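Local coordinates for protein acetylene hydratase (Pelobacter acetylenicus, PDB 2E7Z) that hydrates acetylene to acetaldehyde without net redox chemistry, using a tungsten-bis(molybdopterin guanine dinucleotide) cofactor and a [4Fe-4S] cluster, at residues A[83-87]-A[451-455]; A[102-108]-A[408-414]; A[613-619]-A[674-679]. All coordinates share one frame; numbering follows the deposited sequence.

Contact 1. Residues A[83-87]-A[451-455]; sequences ALDEI and DYVLP
Tyr-452 reaches from its strand to helix 80-98 and meets Glu-86 and Ile-87 there. The polar link is short: Tyr-452 OH donates a hydrogen bond to Glu-86 OE1 at 2.6 Å. Glu-86 OE1 sits at the edge of the ring, in its plane, and accepts through its anti lone pair. The carboxylate is turned 70° from the ring. The same oxygen also takes a salt bridge from Lys-64, while OE2 is bonded by Gln-82, so both carboxylate oxygens are held.

The contact packs a helix against one face of a mixed beta sheet. Strand 452-455 lies in that sheet between strands 63-65 and 435-440. The axes of segments 83-87 and 452-455 make an angle of 138° and come within 10.3 Å.

The rest is apolar. Ile-87 CG1 lies over one face of the Tyr-452 ring, 3.9 Å from its centroid, in a CH-pi contact offset toward the rim. Its chi1 of -72° places CG1 anti to the carbonyl carbon, which brings that branch over the ring. Leu-454 uses both methyls: CD2 is 4.0 Å from Ala-83 CB, and CD1 is 4.1 Å from Ile-87 CD1. Leu-454 also touches Tyr-439, a residue of the cofactor site.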
loop_
_atom_site.group_PDB
_atom_site.type_symbol
_atom_site.label_atom_id
_atom_site.label_comp_id
_atom_site.label_asym_id
_atom_site.label_seq_id
_atom_site.Cartn_x
_atom_site.Cartn_y
_atom_site.Cartn_z
ATOM N N ALA A 83 -11.309 5.783 -28.723
ATOM C CA ALA A 83 -11.529 5.233 -27.384
ATOM C C ALA A 83 -11.975 6.322 -26.425
ATOM O O ALA A 83 -12.942 6.147 -25.721
ATOM C CB ALA A 83 -10.257 4.557 -26.863
ATOM N N LEU A 84 -11.288 7.455 -26.447
ATOM C CA LEU A 84 -11.616 8.549 -25.548
ATOM C C LEU A 84 -12.993 9.140 -25.877
ATOM O O LEU A 84 -13.751 9.491 -24.972
ATOM C CB LEU A 84 -10.522 9.613 -25.625
ATOM C CG LEU A 84 -9.155 9.209 -25.066
ATOM C CD1 LEU A 84 -8.031 9.944 -25.820
ATOM C CD2 LEU A 84 -9.103 9.482 -23.596
ATOM N N ASP A 85 -13.312 9.259 -27.170
ATOM C CA ASP A 85 -14.628 9.762 -27.548
ATOM C C ASP A 85 -15.726 8.860 -26.979
ATOM O O ASP A 85 -16.702 9.345 -26.398
ATOM C CB ASP A 85 -14.782 9.793 -29.064
ATOM C CG ASP A 85 -14.068 10.976 -29.719
ATOM O OD1 ASP A 85 -13.522 11.859 -29.001
ATOM O OD2 ASP A 85 -14.074 11.007 -30.970
ATOM N N GLU A 86 -15.544 7.548 -27.130
ATOM C CA GLU A 86 -16.564 6.602 -26.680
ATOM C C GLU A 86 -16.656 6.530 -25.164
ATOM O O GLU A 86 -17.744 6.454 -24.610
ATOM C CB GLU A 86 -16.316 5.214 -27.272
ATOM C CG GLU A 86 -16.524 5.222 -28.791
ATOM C CD GLU A 86 -16.330 3.863 -29.457
ATOM O OE1 GLU A 86 -16.194 2.845 -28.744
ATOM O OE2 GLU A 86 -16.300 3.802 -30.715
ATOM N N ILE A 87 -15.502 6.550 -24.508
ATOM C CA ILE A 87 -15.470 6.543 -23.046
ATOM C C ILE A 87 -16.214 7.769 -22.508
ATOM O O ILE A 87 -17.077 7.658 -21.617
ATOM C CB ILE A 87 -14.025 6.440 -22.543
ATOM C CG1 ILE A 87 -13.482 5.033 -22.808
ATOM C CG2 ILE A 87 -13.943 6.740 -21.055
ATOM C CD1 ILE A 87 -11.949 4.943 -22.723
ATOM N N ASP A 451 -14.419 -2.649 -20.837
ATOM C CA ASP A 451 -14.910 -2.234 -22.165
ATOM C C ASP A 451 -13.754 -1.735 -23.029
ATOM O O ASP A 451 -13.757 -1.893 -24.260
ATOM C CB ASP A 451 -15.962 -1.148 -22.027
ATOM C CG ASP A 451 -17.189 -1.666 -21.330
ATOM O OD1 ASP A 451 -18.014 -2.359 -21.973
ATOM O OD2 ASP A 451 -17.343 -1.398 -20.135
ATOM N N TYR A 452 -12.768 -1.111 -22.392
ATOM C CA TYR A 452 -11.603 -0.529 -23.067
ATOM C C TYR A 452 -10.368 -0.784 -22.250
ATOM O O TYR A 452 -10.384 -0.535 -21.012
ATOM C CB TYR A 452 -11.740 1.007 -23.260
ATOM C CG TYR A 452 -12.973 1.394 -24.040
ATOM C CD1 TYR A 452 -14.192 1.595 -23.392
ATOM C CD2 TYR A 452 -12.924 1.505 -25.439
ATOM C CE1 TYR A 452 -15.342 1.908 -24.076
ATOM C CE2 TYR A 452 -14.072 1.785 -26.171
ATOM C CZ TYR A 452 -15.274 1.972 -25.477
ATOM O OH TYR A 452 -16.420 2.246 -26.186
ATOM N N VAL A 453 -9.317 -1.258 -22.927
ATOM C CA VAL A 453 -8.026 -1.424 -22.288
ATOM C C VAL A 453 -7.102 -0.423 -22.948
ATOM O O VAL A 453 -6.988 -0.389 -24.181
ATOM C CB VAL A 453 -7.514 -2.856 -22.417
ATOM C CG1 VAL A 453 -6.122 -3.014 -21.745
ATOM C CG2 VAL A 453 -8.515 -3.831 -21.786
ATOM N N LEU A 454 -6.490 0.432 -22.137
ATOM C CA LEU A 454 -5.676 1.536 -22.642
ATOM C C LEU A 454 -4.238 1.312 -22.267
ATOM O O LEU A 454 -3.950 0.982 -21.145
ATOM C CB LEU A 454 -6.164 2.882 -22.115
ATOM C CG LEU A 454 -7.615 3.192 -22.462
ATOM C CD1 LEU A 454 -7.969 4.517 -21.809
ATOM C CD2 LEU A 454 -7.799 3.296 -23.962
ATOM N N PRO A 455 -3.319 1.422 -23.246
ATOM C CA PRO A 455 -1.921 1.121 -22.963
ATOM C C PRO A 455 -1.135 2.177 -22.216
ATOM O O PRO A 455 -0.998 3.317 -22.675
ATOM C CB PRO A 455 -1.326 0.953 -24.366
ATOM C CG PRO A 455 -2.131 1.896 -25.214
ATOM C CD PRO A 455 -3.547 1.779 -24.663
#

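Contact 2. Residues A[102-108]-A[408-414]; sequences SLGVSQT and AFFALAS. With MGD (2-amino-5,6-dimercapto-7-methyl-3,7,8a,9-tetrahydro-8-oxa-1,3,9,10-tetraaza-anthracen-4-one guanosine dinucleotide), chain E.
Leu-103 and Ala-408 begin a parallel pairing of two neighbouring strands, 103-107 and 408-412, in the mixed sheet of the molybdopterin oxidoreductase fold. The strand axes are 4.6 Å apart and 15° from parallel. The backbone ladder runs from Ser-102 O, bonded by Ala-408 N, to Leu-412 O, which accepts from Thr-108 N at 3.0 Å.

Packing is dense on the face that carries Leu-103, Val-105, Phe-410 and Leu-412. Leu-103 CD1 stands over the centre of the Phe-410 ring, 3.9 Å from the centroid and only 5° off the ring normal. The same methyl touches Ala-408 CB at 3.8 Å. Further along, Val-105 CG1 meets Leu-412 CD1 at 4.0 Å. Helices 80-98, 118-126 and 491-501 cover this face.

The other face has fewer side-chain contacts between the two strands. Gly-104 has no side chain, and Ala-411 adds little. Phe-409, with CG anti to the backbone N (chi1 -176°), carries its CZ along this face to 3.6 Å from Ser-106 CB. Neither face is open to solvent, since every residue here is buried. On this second face Ser-106 OG and Ser-414 OG are hydrogen-bonded at 2.7 Å. Ser-106 OG is also bonded to the hydroxyl of Tyr-420, another cofactor-site residue.

Past the strand ends, the chain becomes part of the cofactor site. Ala-413 takes up positive phi and psi, and its CB packs against the guanine of the bound dinucleotide. Thr-108 turns to the diphosphate on the same ligand: its OG1 donates a hydrogen bond to the phosphate oxygen O2A at 2.6 Å.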
loop_
_atom_site.group_PDB
_atom_site.type_symbol
_atom_site.label_atom_id
_atom_site.label_comp_id
_atom_site.label_asym_id
_atom_site.label_seq_id
_atom_site.Cartn_x
_atom_site.Cartn_y
_atom_site.Cartn_z
ATOM N N SER A 102 -21.471 8.010 -9.320
ATOM C CA SER A 102 -21.506 6.666 -9.903
ATOM C C SER A 102 -20.234 6.255 -10.637
ATOM O O SER A 102 -20.157 5.122 -11.123
ATOM C CB SER A 102 -22.702 6.512 -10.827
ATOM O OG SER A 102 -22.525 7.210 -12.050
ATOM N N LEU A 103 -19.234 7.134 -10.687
ATOM C CA LEU A 103 -17.898 6.755 -11.174
ATOM C C LEU A 103 -17.023 6.369 -9.985
ATOM O O LEU A 103 -16.787 7.188 -9.056
ATOM C CB LEU A 103 -17.287 7.960 -11.901
ATOM C CG LEU A 103 -15.798 7.794 -12.220
ATOM C CD1 LEU A 103 -15.510 6.667 -13.237
ATOM C CD2 LEU A 103 -15.192 9.092 -12.735
ATOM N N GLY A 104 -16.520 5.132 -10.040
ATOM C CA GLY A 104 -15.554 4.630 -9.072
ATOM C C GLY A 104 -14.188 4.507 -9.742
ATOM O O GLY A 104 -14.113 4.197 -10.954
ATOM N N VAL A 105 -13.120 4.751 -8.990
ATOM C CA VAL A 105 -11.755 4.646 -9.522
ATOM C C VAL A 105 -10.878 3.867 -8.556
ATOM O O VAL A 105 -10.913 4.162 -7.345
ATOM C CB VAL A 105 -11.156 6.061 -9.805
ATOM C CG1 VAL A 105 -9.680 5.932 -10.241
ATOM C CG2 VAL A 105 -11.938 6.788 -10.857
ATOM N N SER A 106 -10.104 2.902 -9.057
ATOM C CA SER A 106 -9.065 2.249 -8.265
ATOM C C SER A 106 -7.756 2.611 -8.939
ATOM O O SER A 106 -7.527 2.200 -10.101
ATOM C CB SER A 106 -9.316 0.736 -8.229
ATOM O OG SER A 106 -8.267 0.037 -7.593
ATOM N N GLN A 107 -6.908 3.374 -8.266
ATOM C CA GLN A 107 -5.667 3.870 -8.865
ATOM C C GLN A 107 -4.495 3.588 -7.971
ATOM O O GLN A 107 -4.550 3.902 -6.769
ATOM C CB GLN A 107 -5.761 5.394 -9.048
ATOM C CG GLN A 107 -4.511 6.061 -9.593
ATOM C CD GLN A 107 -4.407 7.523 -9.233
ATOM O OE1 GLN A 107 -5.080 7.985 -8.301
ATOM N NE2 GLN A 107 -3.551 8.248 -9.910
ATOM N N THR A 108 -3.420 3.025 -8.519
ATOM C CA THR A 108 -2.171 2.948 -7.770
ATOM C C THR A 108 -1.193 3.941 -8.375
ATOM O O THR A 108 -0.508 3.627 -9.383
ATOM C CB THR A 108 -1.584 1.533 -7.804
ATOM O OG1 THR A 108 -2.549 0.638 -7.225
ATOM C CG2 THR A 108 -0.291 1.487 -7.014
ATOM N N ALA A 408 -19.755 3.221 -13.477
ATOM C CA ALA A 408 -18.521 3.357 -14.258
ATOM C C ALA A 408 -17.341 3.080 -13.341
ATOM O O ALA A 408 -17.356 3.530 -12.197
ATOM C CB ALA A 408 -18.381 4.748 -14.892
ATOM N N PHE A 409 -16.324 2.384 -13.845
ATOM C CA PHE A 409 -15.190 2.001 -13.026
ATOM C C PHE A 409 -13.897 2.096 -13.837
ATOM O O PHE A 409 -13.790 1.521 -14.933
ATOM C CB PHE A 409 -15.416 0.610 -12.431
ATOM C CG PHE A 409 -14.326 0.158 -11.479
ATOM C CD1 PHE A 409 -13.205 -0.551 -11.913
ATOM C CD2 PHE A 409 -14.445 0.460 -10.118
ATOM C CE1 PHE A 409 -12.227 -0.963 -10.992
ATOM C CE2 PHE A 409 -13.478 0.002 -9.197
ATOM C CZ PHE A 409 -12.370 -0.659 -9.637
ATOM N N PHE A 410 -12.932 2.860 -13.312
ATOM C CA PHE A 410 -11.626 2.998 -13.949
ATOM C C PHE A 410 -10.579 2.334 -13.065
ATOM O O PHE A 410 -10.484 2.649 -11.866
ATOM C CB PHE A 410 -11.179 4.451 -14.180
ATOM C CG PHE A 410 -12.048 5.274 -15.076
ATOM C CD1 PHE A 410 -13.072 4.743 -15.832
ATOM C CD2 PHE A 410 -11.789 6.646 -15.152
ATOM C CE1 PHE A 410 -13.852 5.564 -16.672
ATOM C CE2 PHE A 410 -12.543 7.464 -15.988
ATOM C CZ PHE A 410 -13.558 6.903 -16.775
ATOM N N ALA A 411 -9.753 1.483 -13.667
ATOM C CA ALA A 411 -8.617 0.844 -13.000
ATOM C C ALA A 411 -7.349 1.430 -13.589
ATOM O O ALA A 411 -7.076 1.200 -14.786
ATOM C CB ALA A 411 -8.658 -0.671 -13.162
ATOM N N LEU A 412 -6.564 2.157 -12.797
ATOM C CA LEU A 412 -5.365 2.858 -13.268
ATOM C C LEU A 412 -4.167 2.245 -12.588
ATOM O O LEU A 412 -3.950 2.443 -11.401
ATOM C CB LEU A 412 -5.442 4.367 -12.987
ATOM C CG LEU A 412 -6.729 5.062 -13.436
ATOM C CD1 LEU A 412 -6.787 6.527 -12.972
ATOM C CD2 LEU A 412 -6.920 4.936 -14.924
ATOM N N ALA A 413 -3.413 1.441 -13.350
ATOM C CA ALA A 413 -2.295 0.637 -12.836
ATOM C C ALA A 413 -2.716 -0.134 -11.591
ATOM O O ALA A 413 -2.011 -0.166 -10.588
ATOM C CB ALA A 413 -1.049 1.479 -12.602
ATOM N N SER A 414 -3.880 -0.773 -11.687
ATOM C CA SER A 414 -4.464 -1.484 -10.565
ATOM C C SER A 414 -5.236 -2.698 -11.056
ATOM O O SER A 414 -6.230 -2.568 -11.787
ATOM C CB SER A 414 -5.391 -0.511 -9.786
ATOM O OG SER A 414 -6.166 -1.205 -8.803
HETATM P PB MGD E . -1.543 -4.994 -8.512
HETATM O O1B MGD E . -2.875 -5.311 -7.879
HETATM O O2B MGD E . -0.639 -6.094 -8.932
HETATM O O3B MGD E . -0.656 -4.053 -7.563
HETATM O O3A MGD E . -1.432 -2.944 -5.447
HETATM P PA MGD E . -0.928 -2.597 -6.940
HETATM O O1A MGD E . 0.413 -1.925 -6.936
HETATM O O2A MGD E . -2.095 -1.936 -7.609
HETATM O "O5'" MGD E . -1.878 -4.066 -9.788
HETATM C "C5'" MGD E . -0.849 -3.269 -10.350
HETATM C "C4'" MGD E . -1.153 -3.168 -11.832
HETATM O "O4'" MGD E . -0.318 -2.129 -12.365
HETATM C "C3'" MGD E . -0.751 -4.407 -12.626
HETATM O "O3'" MGD E . -1.898 -4.888 -13.347
HETATM C "C2'" MGD E . 0.382 -3.968 -13.577
HETATM O "O2'" MGD E . 0.409 -4.597 -14.874
HETATM C "C1'" MGD E . 0.094 -2.496 -13.702
HETATM N N9 MGD E . 1.245 -1.624 -13.980
HETATM C C8 MGD E . 2.501 -1.724 -13.479
HETATM N N7 MGD E . 3.258 -0.689 -13.876
HETATM C C5 MGD E . 2.451 0.131 -14.585
HETATM C C6 MGD E . 2.584 1.396 -15.288
HETATM O O6 MGD E . 3.669 2.014 -15.310
HETATM N N1 MGD E . 1.470 1.873 -15.869
HETATM C C2 MGD E . 0.304 1.238 -15.932
HETATM N N2 MGD E . -0.746 1.842 -16.560
HETATM N N3 MGD E . 0.113 0.074 -15.319
HETATM C C4 MGD E . 1.140 -0.487 -14.648
HETATM C C10 MGD E . -0.439 -3.143 -4.440
HETATM C C11 MGD E . -1.154 -3.082 -3.107
HETATM O O11 MGD E . -1.994 -4.234 -3.069
HETATM C C12 MGD E . -0.153 -3.104 -1.978
HETATM S S12 MGD E . 1.110 -1.951 -1.995
HETATM C C13 MGD E . -0.284 -3.965 -0.956
HETATM S S13 MGD E . 0.893 -4.104 0.269
HETATM C C14 MGD E . -1.455 -4.887 -0.814
HETATM N N15 MGD E . -1.090 -6.278 -1.038
HETATM C C16 MGD E . -2.151 -7.135 -1.031
HETATM C C17 MGD E . -2.085 -8.529 -0.571
HETATM O O17 MGD E . -1.012 -9.004 -0.137
HETATM N N18 MGD E . -3.216 -9.261 -0.625
HETATM C C19 MGD E . -4.399 -8.774 -1.078
HETATM N N19 MGD E . -5.495 -9.560 -1.114
HETATM N N20 MGD E . -4.517 -7.520 -1.535
HETATM C C21 MGD E . -3.468 -6.688 -1.519
HETATM N N22 MGD E . -3.616 -5.433 -1.949
HETATM C C23 MGD E . -2.566 -4.450 -1.782
#

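Contact 3. Residues A[613-619]-A[674-679]; sequences HQPGILR and GRWCPE
His-613 points its imidazole into the loop 674-679, where Arg-675 and Trp-676 meet it in different ways. Its edge is turned to the face of the Trp-676 five-membered ring in an offset edge-to-face pair, planes at 88° and centroids 5.6 Å apart. His-613 CE1 lies over one face of the Arg-675 guanidinium, offset toward its rim, and the two planes are 29° apart. NE2 gives a weak hydrogen bond to Gly-674 O at 3.1 Å. Pro-678 CD packs against His-613 CB at 3.7 Å.

Arg-619 forms a salt bridge with Glu-679, gripping it end-on: NH1 donates to OE2 at 2.7 Å and NH2 to OE1 at 2.8 Å. Both oxygens are approached on their syn sides, somewhat out of the carboxylate plane. NH1 also donates to His-613 O, in the carbonyl plane, at 2.8 Å.

Both segments lie in the dinucleotide-binding domain, and Gly-674 follows the cofactor residue His-673. Arg-675 is paired with Glu-604 of that site, and Trp-676 NE1 bonds Ser-610 O.

Arg-619 NE and Arg-675 NH1 are 4.2 Å apart, but each arginine has its own carboxylate partner. Those two acids probably offset the repulsion between them.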
loop_
_atom_site.group_PDB
_atom_site.type_symbol
_atom_site.label_atom_id
_atom_site.label_comp_id
_atom_site.label_asym_id
_atom_site.label_seq_id
_atom_site.Cartn_x
_atom_site.Cartn_y
_atom_site.Cartn_z
ATOM N N HIS A 613 4.238 -11.897 -14.029
ATOM C CA HIS A 613 3.961 -13.326 -14.268
ATOM C C HIS A 613 3.937 -13.719 -15.757
ATOM O O HIS A 613 3.764 -14.898 -16.078
ATOM C CB HIS A 613 2.655 -13.745 -13.568
ATOM C CG HIS A 613 2.671 -13.562 -12.084
ATOM N ND1 HIS A 613 3.691 -14.051 -11.289
ATOM C CD2 HIS A 613 1.767 -13.003 -11.241
ATOM C CE1 HIS A 613 3.435 -13.753 -10.026
ATOM N NE2 HIS A 613 2.268 -13.137 -9.969
ATOM N N GLN A 614 4.055 -12.747 -16.665
ATOM C CA GLN A 614 4.125 -13.048 -18.105
ATOM C C GLN A 614 5.300 -14.016 -18.367
ATOM O O GLN A 614 6.303 -13.949 -17.645
ATOM C CB GLN A 614 4.311 -11.750 -18.896
ATOM C CG GLN A 614 3.016 -10.985 -19.112
ATOM C CD GLN A 614 2.546 -10.240 -17.845
ATOM O OE1 GLN A 614 3.356 -9.871 -16.965
ATOM N NE2 GLN A 614 1.236 -10.008 -17.756
ATOM N N PRO A 615 5.171 -14.934 -19.367
ATOM C CA PRO A 615 6.271 -15.843 -19.670
ATOM C C PRO A 615 7.591 -15.093 -19.815
ATOM O O PRO A 615 7.678 -14.120 -20.565
ATOM C CB PRO A 615 5.847 -16.479 -21.001
ATOM C CG PRO A 615 4.360 -16.537 -20.921
ATOM C CD PRO A 615 3.990 -15.217 -20.209
ATOM N N GLY A 616 8.606 -15.540 -19.085
ATOM C CA GLY A 616 9.924 -14.934 -19.174
ATOM C C GLY A 616 10.788 -15.311 -18.008
ATOM O O GLY A 616 10.391 -16.127 -17.149
ATOM N N ILE A 617 11.969 -14.700 -17.958
ATOM C CA ILE A 617 12.967 -14.990 -16.929
ATOM C C ILE A 617 12.440 -14.827 -15.507
ATOM O O ILE A 617 12.703 -15.670 -14.649
ATOM C CB ILE A 617 14.300 -14.192 -17.174
ATOM C CG1 ILE A 617 15.403 -14.608 -16.185
ATOM C CG2 ILE A 617 14.055 -12.678 -17.204
ATOM C CD1 ILE A 617 16.814 -14.220 -16.631
ATOM N N LEU A 618 11.675 -13.759 -15.254
ATOM C CA LEU A 618 11.170 -13.559 -13.909
ATOM C C LEU A 618 10.150 -14.636 -13.505
ATOM O O LEU A 618 10.236 -15.194 -12.391
ATOM C CB LEU A 618 10.570 -12.154 -13.784
ATOM C CG LEU A 618 11.604 -11.024 -13.893
ATOM C CD1 LEU A 618 10.883 -9.670 -13.962
ATOM C CD2 LEU A 618 12.563 -11.030 -12.710
ATOM N N ARG A 619 9.203 -14.932 -14.402
ATOM C CA ARG A 619 8.212 -15.999 -14.143
ATOM C C ARG A 619 8.890 -17.337 -13.886
ATOM O O ARG A 619 8.459 -18.098 -13.020
ATOM C CB ARG A 619 7.222 -16.123 -15.295
ATOM C CG ARG A 619 6.213 -17.275 -15.167
ATOM C CD ARG A 619 5.254 -17.163 -13.951
ATOM N NE ARG A 619 4.384 -18.340 -13.936
ATOM C CZ ARG A 619 3.337 -18.521 -14.745
ATOM N NH1 ARG A 619 2.987 -17.585 -15.632
ATOM N NH2 ARG A 619 2.630 -19.644 -14.662
ATOM N N GLY A 674 -1.397 -12.393 -5.473
ATOM C CA GLY A 674 -1.151 -11.813 -6.781
ATOM C C GLY A 674 -0.922 -12.827 -7.866
ATOM O O GLY A 674 -0.601 -12.460 -8.973
ATOM N N ARG A 675 -1.082 -14.111 -7.551
ATOM C CA ARG A 675 -0.768 -15.145 -8.526
ATOM C C ARG A 675 -1.858 -15.338 -9.576
ATOM O O ARG A 675 -3.027 -15.518 -9.242
ATOM C CB ARG A 675 -0.491 -16.466 -7.797
ATOM C CG ARG A 675 0.867 -16.496 -7.173
ATOM C CD ARG A 675 1.850 -16.824 -8.311
ATOM N NE ARG A 675 3.207 -16.762 -7.882
ATOM C CZ ARG A 675 4.243 -17.156 -8.607
ATOM N NH1 ARG A 675 4.075 -17.682 -9.820
ATOM N NH2 ARG A 675 5.442 -17.038 -8.087
ATOM N N TRP A 676 -1.458 -15.271 -10.841
ATOM C CA TRP A 676 -2.326 -15.651 -11.936
ATOM C C TRP A 676 -1.425 -16.113 -13.080
ATOM O O TRP A 676 -0.209 -16.091 -12.933
ATOM C CB TRP A 676 -3.276 -14.517 -12.356
ATOM C CG TRP A 676 -2.603 -13.263 -12.879
ATOM C CD1 TRP A 676 -1.847 -12.363 -12.168
ATOM C CD2 TRP A 676 -2.674 -12.764 -14.217
ATOM N NE1 TRP A 676 -1.449 -11.327 -12.985
ATOM C CE2 TRP A 676 -1.917 -11.562 -14.256
ATOM C CE3 TRP A 676 -3.274 -13.238 -15.407
ATOM C CZ2 TRP A 676 -1.764 -10.808 -15.424
ATOM C CZ3 TRP A 676 -3.134 -12.481 -16.577
ATOM C CH2 TRP A 676 -2.366 -11.284 -16.581
ATOM N N CYS A 677 -2.019 -16.487 -14.205
ATOM C CA CYS A 677 -1.324 -17.247 -15.250
ATOM C C CYS A 677 -1.544 -16.578 -16.612
ATOM O O CYS A 677 -2.432 -16.986 -17.359
ATOM C CB CYS A 677 -1.888 -18.673 -15.269
ATOM S SG CYS A 677 -2.060 -19.461 -13.605
ATOM N N PRO A 678 -0.741 -15.547 -16.937
ATOM C CA PRO A 678 -0.903 -14.773 -18.171
ATOM C C PRO A 678 -0.767 -15.564 -19.460
ATOM O O PRO A 678 -1.186 -15.087 -20.512
ATOM C CB PRO A 678 0.203 -13.711 -18.068
ATOM C CG PRO A 678 0.477 -13.588 -16.611
ATOM C CD PRO A 678 0.325 -14.990 -16.087
ATOM N N GLU A 679 -0.192 -16.765 -19.371
ATOM C CA GLU A 679 -0.043 -17.648 -20.523
ATOM C C GLU A 679 -1.377 -18.273 -20.915
ATOM O O GLU A 679 -1.541 -18.744 -22.026
ATOM C CB GLU A 679 1.007 -18.733 -20.230
ATOM C CG GLU A 679 0.568 -19.771 -19.184
ATOM C CD GLU A 679 0.933 -19.420 -17.747
ATOM O OE1 GLU A 679 1.017 -20.340 -16.905
ATOM O OE2 GLU A 679 1.121 -18.227 -17.435
#

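Overall arrangement
Contacts 1 and 2 belong to one sheet and its helical cover. Helix 80-98 leads directly into strand 103-107, and the centres of the two contacts lie 13 Å apart. Along the chain, contact 2 is nested inside the loop closed by contact 1. Contact 3 comes later, in the dinucleotide-binding domain, its centre about 25 Å from that of contact 1 and 23 Å from that of contact 2. The cofactor relates all three. Contact 2 touches one molybdopterin guanine dinucleotide directly, with the Thr-108 side chain about 8 Å from the tungsten. The side chain of Leu-454 in contact 1 is about 8 Å from a bound dinucleotide, and Gly-674 of contact 3 is about 6 Å from one.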